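Local coordinates for protein transcriptional regulator (Methanobacterium thermoautotrophicum, PDB 3BPV) that probably binds DNA through a winged helix motif and represses transcription as a dimeric regulator of the MarR family, at residues E108-L111 / F112-F115. Sequence-based numbering, arbitrary orientation.
Sequences EDLL and FRDF
R113 folds back over the last turn of helix 97-111 and grips the carbonyl of L110: NE donates to L110 O at 2.9 Å, in the carbonyl plane and on a lone pair. A bend at chi3 (-69°) turns the guanidinium back toward the helix, beside the side chain of L110. There the L110 methyl CD2 sits over the centre of one guanidinium face, 3.5 Å from R113 CZ. The backbone N of R113 adds a weak, long bond to the same oxygen. One residue earlier, F112 N makes an i to i+4 bond to E108 O at 2.9 Å, and the F112 ring leans obliquely past that oxygen, with CD2 3.2 Å from E108 O. F112 then leaves helical geometry and begins a type I beta turn, closed by F115 N to F112 O; a water bridges L111 O and D114 N. This turn links helix 97-111 to helix 117-136 at the subunit interface, where terminal helices pair in MarR-family dimers. Shortening F112 to an alanine would probably leave a gap where the ring now meets R120, F123 and L130 of the second subunit. E108 OE2 accepts a hydrogen bond from L3 N of the second subunit, and R113 NH2 forms a salt bridge with its E133. One arginine side chain thus binds a helix-end carbonyl through NE and reaches the partner chain through NH2.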
loop_
_atom_site.group_PDB
_atom_site.type_symbol
_atom_site.label_atom_id
_atom_site.label_comp_id
_atom_site.label_asym_id
_atom_site.label_seq_id
_atom_site.Cartn_x
_atom_site.Cartn_y
_atom_site.Cartn_z
ATOM N N GLU A 108 -4.461 3.107 15.712
ATOM C CA GLU A 108 -3.463 2.326 16.435
ATOM C C GLU A 108 -4.020 1.777 17.742
ATOM O O GLU A 108 -3.792 0.613 18.081
ATOM C CB GLU A 108 -2.217 3.175 16.712
ATOM C CG GLU A 108 -1.347 3.378 15.483
ATOM C CD GLU A 108 -0.081 4.165 15.766
ATOM O OE1 GLU A 108 0.607 3.854 16.763
ATOM O OE2 GLU A 108 0.228 5.083 14.976
ATOM N N ASP A 109 -4.761 2.603 18.477
ATOM C CA ASP A 109 -5.317 2.141 19.742
ATOM C C ASP A 109 -6.268 0.968 19.528
ATOM O O ASP A 109 -6.262 0.003 20.299
ATOM C CB ASP A 109 -6.046 3.277 20.474
ATOM C CG ASP A 109 -5.097 4.366 20.946
ATOM O OD1 ASP A 109 -3.901 4.071 21.121
ATOM O OD2 ASP A 109 -5.552 5.510 21.155
ATOM N N LEU A 110 -7.084 1.052 18.484
ATOM C CA LEU A 110 -8.018 -0.023 18.172
ATOM C C LEU A 110 -7.265 -1.293 17.772
ATOM O O LEU A 110 -7.595 -2.391 18.214
ATOM C CB LEU A 110 -8.953 0.399 17.036
ATOM C CG LEU A 110 -10.053 1.414 17.366
ATOM C CD1 LEU A 110 -10.613 1.987 16.080
ATOM C CD2 LEU A 110 -11.153 0.749 18.176
ATOM N N LEU A 111 -6.253 -1.132 16.929
ATOM C CA LEU A 111 -5.465 -2.264 16.462
ATOM C C LEU A 111 -4.759 -3.000 17.603
ATOM O O LEU A 111 -4.686 -4.227 17.614
ATOM C CB LEU A 111 -4.420 -1.780 15.456
ATOM C CG LEU A 111 -3.800 -2.873 14.577
ATOM C CD1 LEU A 111 -4.791 -3.258 13.493
ATOM C CD2 LEU A 111 -2.509 -2.387 13.954
ATOM N N PHE A 112 -4.243 -2.234 18.561
ATOM C CA PHE A 112 -3.506 -2.787 19.697
ATOM C C PHE A 112 -4.323 -3.098 20.949
ATOM O O PHE A 112 -3.745 -3.345 22.002
ATOM C CB PHE A 112 -2.391 -1.817 20.114
ATOM C CG PHE A 112 -1.197 -1.804 19.195
ATOM C CD1 PHE A 112 -0.416 -2.940 19.025
ATOM C CD2 PHE A 112 -0.828 -0.628 18.537
ATOM C CE1 PHE A 112 0.727 -2.906 18.212
ATOM C CE2 PHE A 112 0.308 -0.581 17.725
ATOM C CZ PHE A 112 1.086 -1.725 17.565
ATOM N N ARG A 113 -5.645 -3.099 20.847
ATOM C CA ARG A 113 -6.475 -3.364 22.024
ATOM C C ARG A 113 -6.113 -4.612 22.825
ATOM O O ARG A 113 -6.125 -4.583 24.061
ATOM C CB ARG A 113 -7.956 -3.425 21.628
ATOM C CG ARG A 113 -8.621 -2.061 21.572
ATOM C CD ARG A 113 -10.049 -2.163 21.068
ATOM N NE ARG A 113 -10.091 -2.541 19.660
ATOM C CZ ARG A 113 -11.206 -2.641 18.948
ATOM N NH1 ARG A 113 -12.378 -2.389 19.514
ATOM N NH2 ARG A 113 -11.149 -2.995 17.671
ATOM N N ASP A 114 -5.787 -5.703 22.139
ATOM C CA ASP A 114 -5.455 -6.947 22.826
ATOM C C ASP A 114 -3.957 -7.134 23.063
ATOM O O ASP A 114 -3.494 -8.240 23.331
ATOM C CB ASP A 114 -6.009 -8.133 22.040
ATOM C CG ASP A 114 -7.525 -8.170 22.032
ATOM O OD1 ASP A 114 -8.095 -8.935 21.230
ATOM O OD2 ASP A 114 -8.147 -7.438 22.834
ATOM N N PHE A 115 -3.207 -6.046 22.963
ATOM C CA PHE A 115 -1.763 -6.086 23.182
ATOM C C PHE A 115 -1.427 -5.434 24.513
ATOM O O PHE A 115 -2.037 -4.426 24.879
ATOM C CB PHE A 115 -1.032 -5.289 22.098
ATOM C CG PHE A 115 -0.595 -6.103 20.914
ATOM C CD1 PHE A 115 -1.499 -6.895 20.221
ATOM C CD2 PHE A 115 0.727 -6.049 20.480
ATOM C CE1 PHE A 115 -1.095 -7.627 19.106
ATOM C CE2 PHE A 115 1.142 -6.781 19.361
ATOM C CZ PHE A 115 0.231 -7.568 18.677
HETATM O O HOH W 1 -5.515 -6.253 19.267
#